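Local coordinates for protein transcription regulator AmtR (PDB 5E57) that probably acts as a TetR-family transcription regulator, binding DNA through a helix-turn-helix motif and taking part in nitrogen regulation, at residues L20-G25 with G99-G104; T51-L56 with T114-P119. All coordinates share one frame; numbering follows the deposited sequence.

In the fold
From the N terminus, helix 9-23 ends in segment 20-25, and the predicted helix-turn-helix, 30-49, follows before segment 51-56 opens helix 52-61. The chain then runs through helices 65-75 and 82-98. The loop beyond them returns to helix 9-23 as 99-104, so that contact 1 closes a loop of 73 intervening residues; 114-119, leading into helix 118-142, returns to helix 52-61 and closes contact 2 over 57. The segments alternate, so the two loops cross instead of nesting. Phe21 joins the contacts, packing against Lys52 and Ile55. Together they tie the first helix and the helix following the DNA-binding motif to the larger helical body.

Contact 1: L20-G25 with G99-G104; sequences LFTTHG and GRWNLG
Thr22 OG1 shares its hydrogen bonding between two carbonyls of its own helix, Ala18 O, the stronger partner, and Glu19 O, and meets the facing loop only by packing, 4.0 Å from Trp101 CB. With its chi1 at 50°, the hydroxyl sits between backbone N and carbonyl carbon, which leaves the methyl to do the reaching: Thr22 CG2 lies 3.6 Å from Asn102 O and 4.3 Å from Leu103 CD2. Threonine suits this place, its hydroxyl turned back to the helix and its methyl toward the loop. The loop is bent here by an inverse gamma turn centred on Asn102, with Leu103 N bonded to Trp101 O at 2.9 Å. Helix 9-23 precedes the predicted helix-turn-helix of this TetR-type regulator, and the loop packs against the end of the helix that leads into it. Trp101 stands across Thr22 at about a right angle; its NE1 is hydrogen-bonded to Asp15, one face carries Arg100 CG, and the methyl of Thr23 approaches the ring obliquely, CG2 to CZ3 4.4 Å. Thr23 also packs on Arg113 of the second subunit. Near the helix end Leu20 O accepts from both His24 N and Gly25 N, and Gly25 takes a positive phi, easy without a side chain.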
loop_
_atom_site.group_PDB
_atom_site.type_symbol
_atom_site.label_atom_id
_atom_site.label_comp_id
_atom_site.label_asym_id
_atom_site.label_seq_id
_atom_site.Cartn_x
_atom_site.Cartn_y
_atom_site.Cartn_z
ATOM N N LEU A 20 -20.262 -0.471 3.126
ATOM C CA LEU A 20 -20.517 -1.747 2.511
ATOM C C LEU A 20 -19.437 -2.016 1.524
ATOM O O LEU A 20 -18.990 -3.167 1.390
ATOM C CB LEU A 20 -21.889 -1.757 1.833
ATOM C CG LEU A 20 -23.052 -1.584 2.800
ATOM C CD1 LEU A 20 -24.236 -0.968 2.122
ATOM C CD2 LEU A 20 -23.402 -2.926 3.452
ATOM N N PHE A 21 -18.988 -0.992 0.800
ATOM C CA PHE A 21 -17.957 -1.307 -0.191
ATOM C C PHE A 21 -16.679 -1.715 0.488
ATOM O O PHE A 21 -15.951 -2.576 -0.027
ATOM C CB PHE A 21 -17.624 -0.139 -1.109
ATOM C CG PHE A 21 -18.784 0.327 -1.997
ATOM C CD1 PHE A 21 -19.832 -0.467 -2.258
ATOM C CD2 PHE A 21 -18.721 1.549 -2.620
ATOM C CE1 PHE A 21 -20.875 -0.048 -3.073
ATOM C CE2 PHE A 21 -19.756 1.998 -3.428
ATOM C CZ PHE A 21 -20.848 1.190 -3.655
ATOM N N THR A 22 -16.341 -1.077 1.618
ATOM C CA THR A 22 -15.047 -1.386 2.247
ATOM C C THR A 22 -15.109 -2.597 3.164
ATOM O O THR A 22 -14.094 -3.197 3.436
ATOM C CB THR A 22 -14.526 -0.242 3.080
ATOM O OG1 THR A 22 -15.570 0.193 3.959
ATOM C CG2 THR A 22 -14.104 0.895 2.163
ATOM N N THR A 23 -16.282 -2.946 3.652
ATOM C CA THR A 23 -16.352 -4.074 4.571
ATOM C C THR A 23 -17.069 -5.277 4.003
ATOM O O THR A 23 -16.882 -6.373 4.527
ATOM C CB THR A 23 -16.987 -3.669 5.946
ATOM O OG1 THR A 23 -18.330 -3.257 5.766
ATOM C CG2 THR A 23 -16.225 -2.543 6.571
ATOM N N HIS A 24 -17.888 -5.107 2.967
ATOM C CA HIS A 24 -18.493 -6.264 2.286
ATOM C C HIS A 24 -17.959 -6.449 0.842
ATOM O O HIS A 24 -17.672 -7.543 0.430
ATOM C CB HIS A 24 -20.034 -6.162 2.359
ATOM C CG HIS A 24 -20.574 -6.304 3.766
ATOM N ND1 HIS A 24 -20.404 -5.336 4.746
ATOM C CD2 HIS A 24 -21.237 -7.327 4.373
ATOM C CE1 HIS A 24 -20.926 -5.758 5.888
ATOM N NE2 HIS A 24 -21.444 -6.957 5.685
ATOM N N GLY A 25 -17.833 -5.392 0.053
ATOM C CA GLY A 25 -17.249 -5.549 -1.253
ATOM C C GLY A 25 -17.966 -4.617 -2.201
ATOM O O GLY A 25 -19.085 -4.200 -1.930
ATOM N N GLY A 99 -10.659 9.307 7.479
ATOM C CA GLY A 99 -11.910 8.779 7.004
ATOM C C GLY A 99 -12.659 7.965 8.076
ATOM O O GLY A 99 -12.063 7.227 8.841
ATOM N N ARG A 100 -13.968 8.077 8.145
ATOM C CA ARG A 100 -14.699 7.068 8.891
ATOM C C ARG A 100 -14.441 5.623 8.330
ATOM O O ARG A 100 -14.339 4.666 9.072
ATOM C CB ARG A 100 -16.176 7.409 8.843
ATOM C CG ARG A 100 -17.042 6.333 9.462
ATOM C CD ARG A 100 -16.914 6.286 10.965
ATOM N NE ARG A 100 -17.664 5.159 11.528
ATOM C CZ ARG A 100 -17.209 3.912 11.634
ATOM N NH1 ARG A 100 -15.990 3.595 11.193
ATOM N NH2 ARG A 100 -17.983 2.973 12.174
ATOM N N TRP A 101 -14.274 5.501 7.011
ATOM C CA TRP A 101 -14.114 4.237 6.321
ATOM C C TRP A 101 -12.845 4.268 5.468
ATOM O O TRP A 101 -12.399 5.299 5.023
ATOM C CB TRP A 101 -15.344 3.920 5.439
ATOM C CG TRP A 101 -16.633 3.973 6.207
ATOM C CD1 TRP A 101 -17.586 4.923 6.129
ATOM C CD2 TRP A 101 -17.064 3.048 7.195
ATOM N NE1 TRP A 101 -18.622 4.616 6.945
ATOM C CE2 TRP A 101 -18.318 3.485 7.649
ATOM C CE3 TRP A 101 -16.516 1.874 7.723
ATOM C CZ2 TRP A 101 -19.054 2.806 8.639
ATOM C CZ3 TRP A 101 -17.240 1.177 8.699
ATOM C CH2 TRP A 101 -18.500 1.661 9.170
ATOM N N ASN A 102 -12.239 3.120 5.262
ATOM C CA ASN A 102 -10.935 3.092 4.607
ATOM C C ASN A 102 -11.061 3.086 3.077
ATOM O O ASN A 102 -10.717 2.112 2.421
ATOM C CB ASN A 102 -10.132 1.866 5.131
ATOM C CG ASN A 102 -8.686 1.854 4.664
ATOM O OD1 ASN A 102 -8.108 2.898 4.373
ATOM N ND2 ASN A 102 -8.082 0.666 4.633
ATOM N N LEU A 103 -11.504 4.206 2.504
ATOM C CA LEU A 103 -11.867 4.254 1.041
ATOM C C LEU A 103 -10.688 3.999 0.137
ATOM O O LEU A 103 -10.823 3.478 -0.920
ATOM C CB LEU A 103 -12.484 5.588 0.668
ATOM C CG LEU A 103 -13.796 5.902 1.416
ATOM C CD1 LEU A 103 -14.126 7.397 1.304
ATOM C CD2 LEU A 103 -14.919 4.967 0.949
ATOM N N GLY A 104 -9.476 4.302 0.582
ATOM C CA GLY A 104 -8.328 4.063 -0.272
ATOM C C GLY A 104 -8.119 2.608 -0.540
ATOM O O GLY A 104 -7.369 2.226 -1.457
#

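Contact 2: T51-L56 with T114-P119; sequences TKDDIL and TDRFAP
Phe117 drives its ring end against helix 52-61, with CZ 3.6 Å from Leu56 CD2, the two side chains crossing at about a right angle. The ring edge also points at the backbone of the preceding turn, CZ lying 3.8 Å from Asp53 O. A flat aromatic suits this inner side, since it can meet Leu56 with its apolar carbons while its edge faces the carbonyl of Asp53, and Arg116 CG rests over one of its faces, 3.6 Å above the plane. Leu56 itself continues the apolar packing onto Tyr26, Leu106 and Leu112. Asp53 borders this core, and its OD1 is held by a hydrogen bond with Tyr26 OH.

The other side is polar and watery. Bent at chi2 (58°), Arg116 brings its guanidinium over Asp53, whose CB lies against one face, and turns an edge to Asp54. There NH2 forms a salt bridge with Asp54 OD1 at 2.9 Å, but as a hydrogen bond it is weak, with an N-H...O angle of 125°, and the carboxylate plane is turned 51° from the guanidinium. A water also bridges the segments, accepting a hydrogen bond from Arg116 NE at 3.0 Å and hydrogen-bonding Thr51 OG1 at 2.9 Å. Asp54 has a second task within its own segment: its OD2 weakly accepts from Thr51 N while its own N donates to Thr51 OG1 at 3.0 Å. This reciprocal pair is a capping box at the N terminus of helix 52-61, the helix that in TetR-family proteins connects the DNA-binding domain to the ligand-binding domain.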
loop_
_atom_site.group_PDB
_atom_site.type_symbol
_atom_site.label_atom_id
_atom_site.label_comp_id
_atom_site.label_asym_id
_atom_site.label_seq_id
_atom_site.Cartn_x
_atom_site.Cartn_y
_atom_site.Cartn_z
ATOM N N THR A 51 -26.302 5.409 -10.782
ATOM C CA THR A 51 -25.665 4.098 -10.796
ATOM C C THR A 51 -24.741 3.936 -9.623
ATOM O O THR A 51 -24.337 4.938 -8.966
ATOM C CB THR A 51 -24.818 3.862 -12.042
ATOM O OG1 THR A 51 -23.660 4.733 -12.014
ATOM C CG2 THR A 51 -25.649 4.117 -13.256
ATOM N N LYS A 52 -24.424 2.670 -9.374
ATOM C CA LYS A 52 -23.525 2.320 -8.303
ATOM C C LYS A 52 -22.170 2.947 -8.611
ATOM O O LYS A 52 -21.512 3.485 -7.700
ATOM C CB LYS A 52 -23.443 0.795 -8.127
ATOM C CG LYS A 52 -22.644 0.380 -6.910
ATOM C CD LYS A 52 -22.791 -1.104 -6.534
ATOM C CE LYS A 52 -22.497 -2.070 -7.636
ATOM N NZ LYS A 52 -22.413 -3.468 -7.092
ATOM N N ASP A 53 -21.768 2.895 -9.890
ATOM C CA ASP A 53 -20.505 3.453 -10.328
ATOM C C ASP A 53 -20.401 4.939 -9.977
ATOM O O ASP A 53 -19.313 5.427 -9.625
ATOM C CB ASP A 53 -20.325 3.233 -11.843
ATOM C CG ASP A 53 -19.800 1.863 -12.200
ATOM O OD1 ASP A 53 -19.417 1.006 -11.341
ATOM O OD2 ASP A 53 -19.696 1.637 -13.412
ATOM N N ASP A 54 -21.515 5.679 -10.121
ATOM C CA ASP A 54 -21.536 7.087 -9.776
ATOM C C ASP A 54 -21.251 7.248 -8.312
ATOM O O ASP A 54 -20.662 8.279 -7.884
ATOM C CB ASP A 54 -22.895 7.726 -10.040
ATOM C CG ASP A 54 -23.203 7.884 -11.551
ATOM O OD1 ASP A 54 -22.263 8.007 -12.364
ATOM O OD2 ASP A 54 -24.390 7.872 -11.902
ATOM N N ILE A 55 -21.679 6.275 -7.497
ATOM C CA ILE A 55 -21.453 6.393 -6.019
ATOM C C ILE A 55 -19.944 6.244 -5.720
ATOM O O ILE A 55 -19.340 7.038 -4.994
ATOM C CB ILE A 55 -22.251 5.309 -5.241
ATOM C CG1 ILE A 55 -23.776 5.520 -5.464
ATOM C CG2 ILE A 55 -21.900 5.336 -3.777
ATOM C CD1 ILE A 55 -24.651 4.376 -4.970
ATOM N N LEU A 56 -19.358 5.223 -6.325
ATOM C CA LEU A 56 -17.937 4.939 -6.212
ATOM C C LEU A 56 -17.106 6.084 -6.732
ATOM O O LEU A 56 -16.091 6.435 -6.122
ATOM C CB LEU A 56 -17.577 3.630 -6.967
ATOM C CG LEU A 56 -16.117 3.133 -6.947
ATOM C CD1 LEU A 56 -15.675 2.833 -5.521
ATOM C CD2 LEU A 56 -15.915 1.886 -7.788
ATOM N N THR A 114 -11.433 0.076 -15.836
ATOM C CA THR A 114 -12.299 0.382 -16.985
ATOM C C THR A 114 -12.337 1.849 -17.417
ATOM O O THR A 114 -12.141 2.778 -16.603
ATOM C CB THR A 114 -13.770 -0.044 -16.689
ATOM O OG1 THR A 114 -14.365 0.822 -15.715
ATOM C CG2 THR A 114 -13.809 -1.416 -16.140
ATOM N N ASP A 115 -12.669 2.074 -18.691
ATOM C CA ASP A 115 -12.876 3.432 -19.194
ATOM C C ASP A 115 -13.799 4.224 -18.307
ATOM O O ASP A 115 -13.657 5.444 -18.185
ATOM C CB ASP A 115 -13.438 3.421 -20.620
ATOM C CG ASP A 115 -12.444 2.825 -21.645
ATOM O OD1 ASP A 115 -11.261 2.619 -21.310
ATOM O OD2 ASP A 115 -12.853 2.571 -22.802
ATOM N N ARG A 116 -14.739 3.555 -17.647
ATOM C CA ARG A 116 -15.673 4.263 -16.755
ATOM C C ARG A 116 -14.932 5.093 -15.727
ATOM O O ARG A 116 -15.407 6.150 -15.341
ATOM C CB ARG A 116 -16.563 3.238 -16.009
ATOM C CG ARG A 116 -17.422 3.844 -14.906
ATOM C CD ARG A 116 -18.254 4.877 -15.559
ATOM N NE ARG A 116 -19.116 5.554 -14.634
ATOM C CZ ARG A 116 -18.717 6.474 -13.784
ATOM N NH1 ARG A 116 -17.419 6.771 -13.652
ATOM N NH2 ARG A 116 -19.609 7.060 -13.023
ATOM N N PHE A 117 -13.820 4.575 -15.224
ATOM C CA PHE A 117 -13.007 5.276 -14.147
ATOM C C PHE A 117 -11.664 5.853 -14.580
ATOM O O PHE A 117 -10.789 6.152 -13.740
ATOM C CB PHE A 117 -12.787 4.300 -12.994
ATOM C CG PHE A 117 -14.058 3.960 -12.279
ATOM C CD1 PHE A 117 -14.607 4.862 -11.380
ATOM C CD2 PHE A 117 -14.714 2.801 -12.542
ATOM C CE1 PHE A 117 -15.780 4.560 -10.720
ATOM C CE2 PHE A 117 -15.906 2.489 -11.885
ATOM C CZ PHE A 117 -16.428 3.386 -10.984
ATOM N N ALA A 118 -11.521 6.093 -15.880
ATOM C CA ALA A 118 -10.334 6.803 -16.415
ATOM C C ALA A 118 -10.143 8.148 -15.785
ATOM O O ALA A 118 -9.014 8.571 -15.494
ATOM C CB ALA A 118 -10.417 6.966 -17.916
ATOM N N PRO A 119 -11.234 8.876 -15.593
ATOM C CA PRO A 119 -10.969 10.225 -15.093
ATOM C C PRO A 119 -10.372 10.212 -13.665
ATOM O O PRO A 119 -9.432 10.953 -13.345
ATOM C CB PRO A 119 -12.361 10.893 -15.138
ATOM C CG PRO A 119 -13.105 10.101 -16.199
ATOM C CD PRO A 119 -12.637 8.692 -15.999
HETATM O O HOH W 1 -22.046 5.162 -14.355
HETATM O O HOH W 2 -20.965 2.866 -15.211
#